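Local coordinates for DegV domain-containing protein spr0652 (Streptococcus pneumoniae, PDB 6CNG) that binds linoleic acid, probably accepts other long-chain fatty acids, and may serve in lipid transport or fatty acid metabolism, at residues 90-95 against 122-127; 103-108 against 112-117. All coordinates share one frame; numbering follows the deposited sequence. Where two conformers were deposited one is given.

Interaction 1 (90-95 against 122-127); sequences DYLRAF and NIYLED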
ATOM      1  N   ASP A  90       5.085 -18.927   0.823  1.00 14.90           N
ATOM      2  CA  ASP A  90       5.717 -17.796   0.162  1.00 13.71           C
ATOM      3  C   ASP A  90       6.420 -16.900   1.176  1.00 17.62           C
ATOM      4  O   ASP A  90       7.503 -16.371   0.907  1.00 15.51           O
ATOM      5  CB  ASP A  90       4.659 -16.993  -0.583  1.00 17.69           C
ATOM      6  CG  ASP A  90       4.009 -17.781  -1.704  1.00 21.32           C
ATOM      7  OD1 ASP A  90       4.431 -18.921  -1.949  1.00 23.84           O
ATOM      8  OD2 ASP A  90       3.065 -17.264  -2.335  1.00 24.62           O
ATOM      9  N   TYR A  91       5.820 -16.729   2.353  1.00 14.96           N
ATOM     10  CA  TYR A  91       6.448 -15.944   3.405  1.00 14.51           C
ATOM     11  C   TYR A  91       7.651 -16.686   3.980  1.00 15.74           C
ATOM     12  O   TYR A  91       8.708 -16.091   4.195  1.00 17.39           O
ATOM     13  CB  TYR A  91       5.395 -15.606   4.470  1.00 14.47           C
ATOM     14  CG  TYR A  91       4.469 -14.472   4.071  1.00 14.88           C
ATOM     15  CD1 TYR A  91       4.988 -13.282   3.641  1.00 17.90           C
ATOM     16  CD2 TYR A  91       3.090 -14.588   4.127  1.00 12.68           C
ATOM     17  CE1 TYR A  91       4.184 -12.252   3.268  1.00 17.04           C
ATOM     18  CE2 TYR A  91       2.276 -13.551   3.764  1.00 11.96           C
ATOM     19  CZ  TYR A  91       2.831 -12.386   3.331  1.00 14.08           C
ATOM     20  OH  TYR A  91       2.084 -11.309   2.945  1.00 20.73           O
ATOM     21  N   LEU A  92       7.531 -17.995   4.185  1.00 12.93           N
ATOM     22  CA  LEU A  92       8.645 -18.764   4.737  1.00 15.68           C
ATOM     23  C   LEU A  92       9.892 -18.659   3.872  1.00 12.86           C
ATOM     24  O   LEU A  92      11.002 -18.523   4.396  1.00 15.11           O
ATOM     25  CB  LEU A  92       8.264 -20.239   4.861  1.00 15.29           C
ATOM     26  CG  LEU A  92       7.234 -20.655   5.881  1.00 15.93           C
ATOM     27  CD1 LEU A  92       6.979 -22.142   5.691  1.00 16.56           C
ATOM     28  CD2 LEU A  92       7.699 -20.352   7.265  1.00 15.23           C
ATOM     29  N   ARG A  93       9.731 -18.759   2.553  1.00 14.91           N
ATOM     30  CA  ARG A  93      10.857 -18.596   1.646  1.00 15.58           C
ATOM     31  C   ARG A  93      11.547 -17.267   1.864  1.00 12.90           C
ATOM     32  O   ARG A  93      12.778 -17.175   1.824  1.00 19.59           O
ATOM     33  CB  ARG A  93      10.360 -18.611   0.205  1.00 22.00           C
ATOM     34  CG  ARG A  93       9.980 -19.944  -0.364  1.00 32.27           C
ATOM     35  CD  ARG A  93      10.128 -19.927  -1.899  1.00 39.38           C
ATOM     36  NE  ARG A  93       9.963 -18.599  -2.515  1.00 42.62           N
ATOM     37  CZ  ARG A  93      10.958 -17.811  -2.931  1.00 53.04           C
ATOM     38  NH1 ARG A  93      12.235 -18.176  -2.808  1.00 45.60           N
ATOM     39  NH2 ARG A  93      10.669 -16.637  -3.482  1.00 66.28           N
ATOM     40  N   ALA A  94      10.765 -16.216   2.008  1.00 14.51           N
ATOM     41  CA  ALA A  94      11.301 -14.871   2.108  1.00 17.45           C
ATOM     42  C   ALA A  94      12.085 -14.647   3.391  1.00 17.65           C
ATOM     43  O   ALA A  94      12.930 -13.755   3.440  1.00 21.10           O
ATOM     44  CB  ALA A  94      10.154 -13.881   2.006  1.00 15.08           C
ATOM     45  N   PHE A  95      11.838 -15.441   4.417  1.00 16.32           N
ATOM     46  CA  PHE A  95      12.522 -15.256   5.674  1.00 15.88           C
ATOM     47  C   PHE A  95      13.991 -15.661   5.624  1.00 17.62           C
ATOM     48  O   PHE A  95      14.768 -15.195   6.458  1.00 17.33           O
ATOM     49  CB  PHE A  95      11.832 -16.085   6.745  1.00 14.22           C
ATOM     50  CG  PHE A  95      10.463 -15.618   7.106  1.00 14.49           C
ATOM     51  CD1 PHE A  95      10.061 -14.322   6.896  1.00 15.62           C
ATOM     52  CD2 PHE A  95       9.590 -16.480   7.689  1.00 13.22           C
ATOM     53  CE1 PHE A  95       8.830 -13.924   7.253  1.00 15.96           C
ATOM     54  CE2 PHE A  95       8.360 -16.084   8.040  1.00 15.60           C
ATOM     55  CZ  PHE A  95       7.977 -14.803   7.830  1.00 15.82           C
ATOM     56  N   ASN A 122       4.941 -17.947  13.051  1.00 13.22           N
ATOM     57  CA  ASN A 122       4.890 -18.983  14.069  1.00 15.18           C
ATOM     58  C   ASN A 122       5.518 -20.281  13.587  1.00 15.42           C
ATOM     59  O   ASN A 122       6.113 -21.000  14.384  1.00 17.72           O
ATOM     60  CB  ASN A 122       3.443 -19.182  14.503  1.00 15.06           C
ATOM     61  CG  ASN A 122       2.910 -18.000  15.279  1.00 19.83           C
ATOM     62  OD1 ASN A 122       3.650 -17.310  15.971  1.00 19.68           O
ATOM     63  ND2 ASN A 122       1.622 -17.758  15.160  1.00 27.18           N
ATOM     64  N   ILE A 123       5.416 -20.585  12.292  1.00 16.21           N
ATOM     65  CA  ILE A 123       5.998 -21.802  11.748  1.00 13.87           C
ATOM     66  C   ILE A 123       7.501 -21.676  11.682  1.00 12.23           C
ATOM     67  O   ILE A 123       8.231 -22.604  12.029  1.00 17.01           O
ATOM     68  CB  ILE A 123       5.415 -22.096  10.357  1.00 12.29           C
ATOM     69  CG1 ILE A 123       3.932 -22.480  10.424  1.00 15.21           C
ATOM     70  CG2 ILE A 123       6.215 -23.195   9.670  1.00 18.96           C
ATOM     71  CD1 ILE A 123       3.658 -23.812  11.121  1.00 15.76           C
ATOM     72  N   TYR A 124       7.996 -20.539  11.225  1.00 14.89           N
ATOM     73  CA  TYR A 124       9.434 -20.396  11.084  1.00 16.20           C
ATOM     74  C   TYR A 124      10.131 -20.507  12.429  1.00 16.59           C
ATOM     75  O   TYR A 124      11.164 -21.170  12.543  1.00 18.98           O
ATOM     76  CB  TYR A 124       9.756 -19.057  10.442  1.00 18.21           C
ATOM     77  CG  TYR A 124      11.142 -18.954   9.823  1.00 16.84           C
ATOM     78  CD1 TYR A 124      11.417 -19.484   8.574  1.00 19.37           C
ATOM     79  CD2 TYR A 124      12.148 -18.281  10.466  1.00 17.18           C
ATOM     80  CE1 TYR A 124      12.671 -19.349   8.007  1.00 19.36           C
ATOM     81  CE2 TYR A 124      13.376 -18.147   9.919  1.00 15.08           C
ATOM     82  CZ  TYR A 124      13.638 -18.663   8.686  1.00 15.92           C
ATOM     83  OH  TYR A 124      14.888 -18.531   8.164  1.00 19.52           O
ATOM     84  N   LEU A 125       9.598 -19.840  13.454  1.00 18.27           N
ATOM     85  CA  LEU A 125      10.217 -19.841  14.771  1.00 20.18           C
ATOM     86  C   LEU A 125      10.205 -21.208  15.425  1.00 19.84           C
ATOM     87  O   LEU A 125      10.872 -21.397  16.438  1.00 27.07           O
ATOM     88  CB  LEU A 125       9.531 -18.846  15.698  1.00 20.17           C
ATOM     89  CG  LEU A 125       9.668 -17.385  15.279  1.00 20.34           C
ATOM     90  CD1 LEU A 125       9.120 -16.462  16.348  1.00 26.83           C
ATOM     91  CD2 LEU A 125      11.081 -17.063  15.001  1.00 21.68           C
ATOM     92  N   GLU A 126       9.459 -22.150  14.893  1.00 17.81           N
ATOM     93  CA  GLU A 126       9.625 -23.532  15.314  1.00 15.24           C
ATOM     94  C   GLU A 126      10.873 -24.129  14.687  1.00 18.03           C
ATOM     95  O   GLU A 126      11.595 -24.888  15.332  1.00 19.87           O
ATOM     96  CB  GLU A 126       8.379 -24.321  14.925  1.00 18.38           C
ATOM     97  CG  GLU A 126       8.000 -25.415  15.874  1.00 31.92           C
ATOM     98  CD  GLU A 126       6.729 -26.110  15.442  1.00 34.36           C
ATOM     99  OE1 GLU A 126       6.644 -27.355  15.626  1.00 32.52           O
ATOM    100  OE2 GLU A 126       5.832 -25.392  14.914  1.00 35.70           O
ATOM    101  N   ASP A 127      11.158 -23.742  13.442  1.00 20.03           N
ATOM    102  CA  ASP A 127      12.273 -24.288  12.680  1.00 21.12           C
ATOM    103  C   ASP A 127      13.579 -23.570  12.984  1.00 21.49           C
ATOM    104  O   ASP A 127      14.627 -24.210  13.040  1.00 23.54           O
ATOM    105  CB  ASP A 127      11.956 -24.220  11.185  1.00 23.23           C
ATOM    106  CG  ASP A 127      10.913 -25.255  10.756  1.00 26.31           C
ATOM    107  OD1 ASP A 127      10.880 -26.368  11.335  1.00 22.41           O
ATOM    108  OD2 ASP A 127      10.128 -24.953   9.830  1.00 30.96           O
TER

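Interaction 2 (103-108 against 112-117); sequences LVTITG and GSHNSA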
ATOM      1  N   LEU A 103       7.792  -7.611   8.733  1.00 15.44           N
ATOM      2  CA  LEU A 103       6.910  -8.007   7.661  1.00 15.92           C
ATOM      3  C   LEU A 103       5.707  -7.092   7.737  1.00 14.20           C
ATOM      4  O   LEU A 103       4.971  -7.114   8.716  1.00 20.40           O
ATOM      5  CB  LEU A 103       6.531  -9.479   7.834  1.00 16.54           C
ATOM      6  CG  LEU A 103       5.838 -10.196   6.691  1.00 23.09           C
ATOM      7  CD1 LEU A 103       5.552 -11.615   7.110  1.00 21.24           C
ATOM      8  CD2 LEU A 103       4.572  -9.500   6.235  1.00 31.21           C
ATOM      9  N   VAL A 104       5.518  -6.282   6.710  1.00 14.02           N
ATOM     10  CA  VAL A 104       4.376  -5.394   6.611  1.00 12.06           C
ATOM     11  C   VAL A 104       3.456  -5.965   5.554  1.00 10.88           C
ATOM     12  O   VAL A 104       3.863  -6.157   4.408  1.00 16.29           O
ATOM     13  CB  VAL A 104       4.810  -3.976   6.224  1.00 15.24           C
ATOM     14  CG1 VAL A 104       3.649  -3.011   6.307  1.00 17.51           C
ATOM     15  CG2 VAL A 104       5.937  -3.535   7.096  1.00 22.82           C
ATOM     16  N   THR A 105       2.214  -6.202   5.927  1.00 13.13           N
ATOM     17  CA  THR A 105       1.195  -6.622   4.999  1.00 10.85           C
ATOM     18  C   THR A 105       0.191  -5.514   4.732  1.00 11.40           C
ATOM     19  O   THR A 105      -0.005  -4.586   5.511  1.00 10.70           O
ATOM     20  CB  THR A 105       0.437  -7.845   5.507  1.00 12.37           C
ATOM     21  OG1 THR A 105      -0.451  -7.459   6.557  1.00 14.63           O
ATOM     22  CG2 THR A 105       1.384  -8.877   5.991  1.00 12.97           C
ATOM     23  N   ILE A 106      -0.440  -5.637   3.584  1.00 13.26           N
ATOM     24  CA  ILE A 106      -1.640  -4.901   3.310  1.00 12.80           C
ATOM     25  C   ILE A 106      -2.697  -5.253   4.359  1.00 13.85           C
ATOM     26  O   ILE A 106      -2.621  -6.282   5.054  1.00 11.30           O
ATOM     27  CB  ILE A 106      -2.040  -5.336   1.887  1.00 18.53           C
ATOM     28  CG1 ILE A 106      -2.842  -4.248   1.168  1.00 21.98           C
ATOM     29  CG2 ILE A 106      -2.727  -6.732   1.926  1.00 18.10           C
ATOM     30  CD1 ILE A 106      -3.174  -4.552  -0.305  1.00 17.20           C
ATOM     31  N   THR A 107      -3.681  -4.360   4.495  1.00 13.73           N
ATOM     32  CA  THR A 107      -4.746  -4.518   5.472  1.00 15.02           C
ATOM     33  C   THR A 107      -5.201  -5.964   5.610  1.00 12.91           C
ATOM     34  O   THR A 107      -5.638  -6.588   4.645  1.00 12.50           O
ATOM     35  CB  THR A 107      -5.951  -3.661   5.107  1.00 14.70           C
ATOM     36  OG1 THR A 107      -7.069  -4.108   5.877  1.00 14.64           O
ATOM     37  CG2 THR A 107      -6.269  -3.734   3.634  1.00 14.34           C
ATOM     38  N   GLY A 108      -5.113  -6.480   6.816  1.00 14.38           N
ATOM     39  CA  GLY A 108      -5.573  -7.821   7.074  1.00 14.86           C
ATOM     40  C   GLY A 108      -7.065  -7.959   7.154  1.00 15.67           C
ATOM     41  O   GLY A 108      -7.561  -9.048   7.421  1.00 16.69           O
ATOM     42  N   GLY A 112      -6.196 -11.821   3.142  1.00 14.95           N
ATOM     43  CA  GLY A 112      -5.619 -12.802   4.023  1.00 17.00           C
ATOM     44  C   GLY A 112      -4.111 -12.803   4.066  1.00 14.40           C
ATOM     45  O   GLY A 112      -3.499 -13.710   4.632  1.00 14.50           O
ATOM     46  N   SER A 113      -3.490 -11.794   3.475  1.00 15.30           N
ATOM     47  CA  SER A 113      -2.038 -11.715   3.492  1.00 14.35           C
ATOM     48  C   SER A 113      -1.515 -11.742   4.921  1.00 13.92           C
ATOM     49  O   SER A 113      -0.581 -12.479   5.244  1.00 13.64           O
ATOM     50  CB  SER A 113      -1.611 -10.435   2.771  1.00 11.92           C
ATOM     51  OG  SER A 113      -0.214 -10.362   2.659  1.00 13.38           O
ATOM     52  N   HIS A 114      -2.108 -10.937   5.785  1.00 12.87           N
ATOM     53  CA  HIS A 114      -1.641 -10.873   7.151  1.00 13.10           C
ATOM     54  C   HIS A 114      -1.850 -12.190   7.874  1.00 13.05           C
ATOM     55  O   HIS A 114      -1.008 -12.595   8.668  1.00 13.70           O
ATOM     56  CB  HIS A 114      -2.371  -9.753   7.857  1.00 15.10           C
ATOM     57  CG  HIS A 114      -1.980  -9.600   9.279  1.00 14.65           C
ATOM     58  ND1 HIS A 114      -2.790  -9.997  10.317  1.00 19.22           N
ATOM     59  CD2 HIS A 114      -0.857  -9.110   9.841  1.00 14.74           C
ATOM     60  CE1 HIS A 114      -2.178  -9.764  11.461  1.00 17.81           C
ATOM     61  NE2 HIS A 114      -1.005  -9.223  11.200  1.00 17.86           N
ATOM     62  N   ASN A 115      -2.967 -12.866   7.624  1.00 14.92           N
ATOM     63  CA  ASN A 115      -3.209 -14.160   8.257  1.00 15.49           C
ATOM     64  C   ASN A 115      -2.129 -15.160   7.875  1.00 15.13           C
ATOM     65  O   ASN A 115      -1.624 -15.887   8.727  1.00 16.48           O
ATOM     66  CB  ASN A 115      -4.605 -14.661   7.872  1.00 14.74           C
ATOM     67  CG  ASN A 115      -4.969 -15.994   8.522  1.00 16.79           C
ATOM     68  OD1 ASN A 115      -4.761 -17.054   7.952  1.00 21.87           O
ATOM     69  ND2 ASN A 115      -5.538 -15.930   9.695  1.00 21.22           N
ATOM     70  N   SER A 116      -1.755 -15.212   6.592  0.61 14.73           N
ATOM     71  CA  SER A 116      -0.667 -16.090   6.173  0.61 14.57           C
ATOM     72  C   SER A 116       0.646 -15.681   6.814  0.61 13.25           C
ATOM     73  O   SER A 116       1.464 -16.536   7.164  0.61 14.69           O
ATOM     74  CB  SER A 116      -0.515 -16.055   4.658  0.61 14.88           C
ATOM     75  OG  SER A 116      -1.513 -16.831   4.056  0.61 16.46           O
ATOM     76  N   ALA A 117       0.884 -14.370   6.936  1.00 13.77           N
ATOM     77  CA  ALA A 117       2.117 -13.902   7.539  1.00  9.83           C
ATOM     78  C   ALA A 117       2.175 -14.277   8.999  1.00 10.28           C
ATOM     79  O   ALA A 117       3.239 -14.603   9.512  1.00 15.23           O
ATOM     80  CB  ALA A 117       2.219 -12.386   7.394  1.00 10.39           C
TER
HETATM   81  O   HOH W   1      -3.696  -8.868   4.635  1.00 13.97           O
HETATM   82  O   HOH W   2      -5.400 -11.430   6.896  1.00 15.36           O
HETATM   83  O   HOH W   3      -5.639 -10.709   9.582  1.00 17.24           O

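Interaction 1 (90-95 against 122-127)
Phe-95 and Tyr-124 form a T-shaped aromatic contact between two helices, 88-95 and 113-127, that pack beside strand 100-105 in the DegV fold. The short helical segments diverge by 46° and approach to 10.3 Å between axes, a spacing bridged by side chains. Phe-95 points the edge of its ring at the face of Tyr-124, with the planes at 74° and the centroids 5.1 Å apart. Phe-95 CB comes over that same face, 3.7 Å from the Tyr-124 ring centroid and close to the ring normal, a CH-pi contact added to the stack. Tyr-124 can present its face this way because its CG stands anti to the backbone N (chi1 -161°), which carries the ring toward helix 88-95. The two side chains run past each other in opposite directions. Over the centre of one face of the Phe-95 ring lies the carbonyl oxygen of Tyr-91, one turn earlier in the same helix.

Leu-92 supplies the aliphatic half of the contact: its CD2 sits at the edge of the Tyr-124 ring, near the ring plane, and also meets the more exposed Ile-123. Beyond the two segments, His-128 stacks on Tyr-124, while Ile-101, Leu-103 and Ala-120 touch Phe-95. The Leu-92 branch that does the touching is CD2, 4.0 Å from both CB and the backbone N of Tyr-124.

Interaction 2 (103-108 against 112-117)
Thr-105 packs against His-114 where the loop after strand 100-105 leads into helix 113-127, the first half of the beta-alpha-beta unit completed by strand 132-137. The strand and helix segments run nearly antiparallel, at 154° with axes 8.6 Å apart, as expected when a chain doubles back along a sheet.

From Thr-105, CB faces the helix start, 3.9 Å from Ser-113 OG. Its two branches then part. OG1 lies between the backbone N and the carbonyl carbon (chi1 74°), which brings it to Ile-106 O, to which it donates a hydrogen bond of 2.9 Å. The donor is tilted 33° from that carbonyl plane. The same OG1 touches His-114 CB at 3.3 Å and lies near the plane of the imidazole, at its edge; the two side chains lie roughly perpendicular. CG2, the other branch, rests against His-114 CA and Ala-117 CB. Farther along the strand, Leu-103 CD1 meets Ala-117 CB at 3.4 Å, tighter than usual for two carbons.

Ser-113 OG is hydrogen-bonded to Tyr-91 OH and Asp-28 OD2, and Asp-28 also accepts from Ile-106 N, so one carboxylate ties strand end and helix start together. Ile-106 CG2 touches Ser-113 CB, and Gly-108 CA lies against His-114 CB. Water bridges the loop to the first helical turn: water 1 sits 2.8 Å from Ile-106 O, to which it can donate, and accepts from His-114 N, while water 2 donates to Gly-108 O and accepts from Asn-115 N. The neighbouring Thr-107 lines the linoleic acid pocket. Beside the imidazole, water 3 lies in the ring plane, 3.0 Å from His-114 ND1.

Overall arrangement
Helix 113-127 carries both contacts: interaction 2 uses its N-terminal turn and interaction 1 its C-terminal end, with centres 14 Å apart. Both segments of interaction 2 lie within the 26 residues that separate those of interaction 1. Tyr-91 of helix 88-95 joins them directly: Tyr-91 CE2 is 3.6 Å from Ala-117 N, and Tyr-91 CD1 lies 3.9 Å from Leu-103 CD1. Their relation to the ligand differs. Interaction 2 borders the fatty acid pocket, with the Ile-106 side chain about 4 Å from bound linoleic acid and that of Ser-113 about 3 Å from the side chain of Ser-111, a probable fatty acid-binding residue. Interaction 1 is helix packing away from that site.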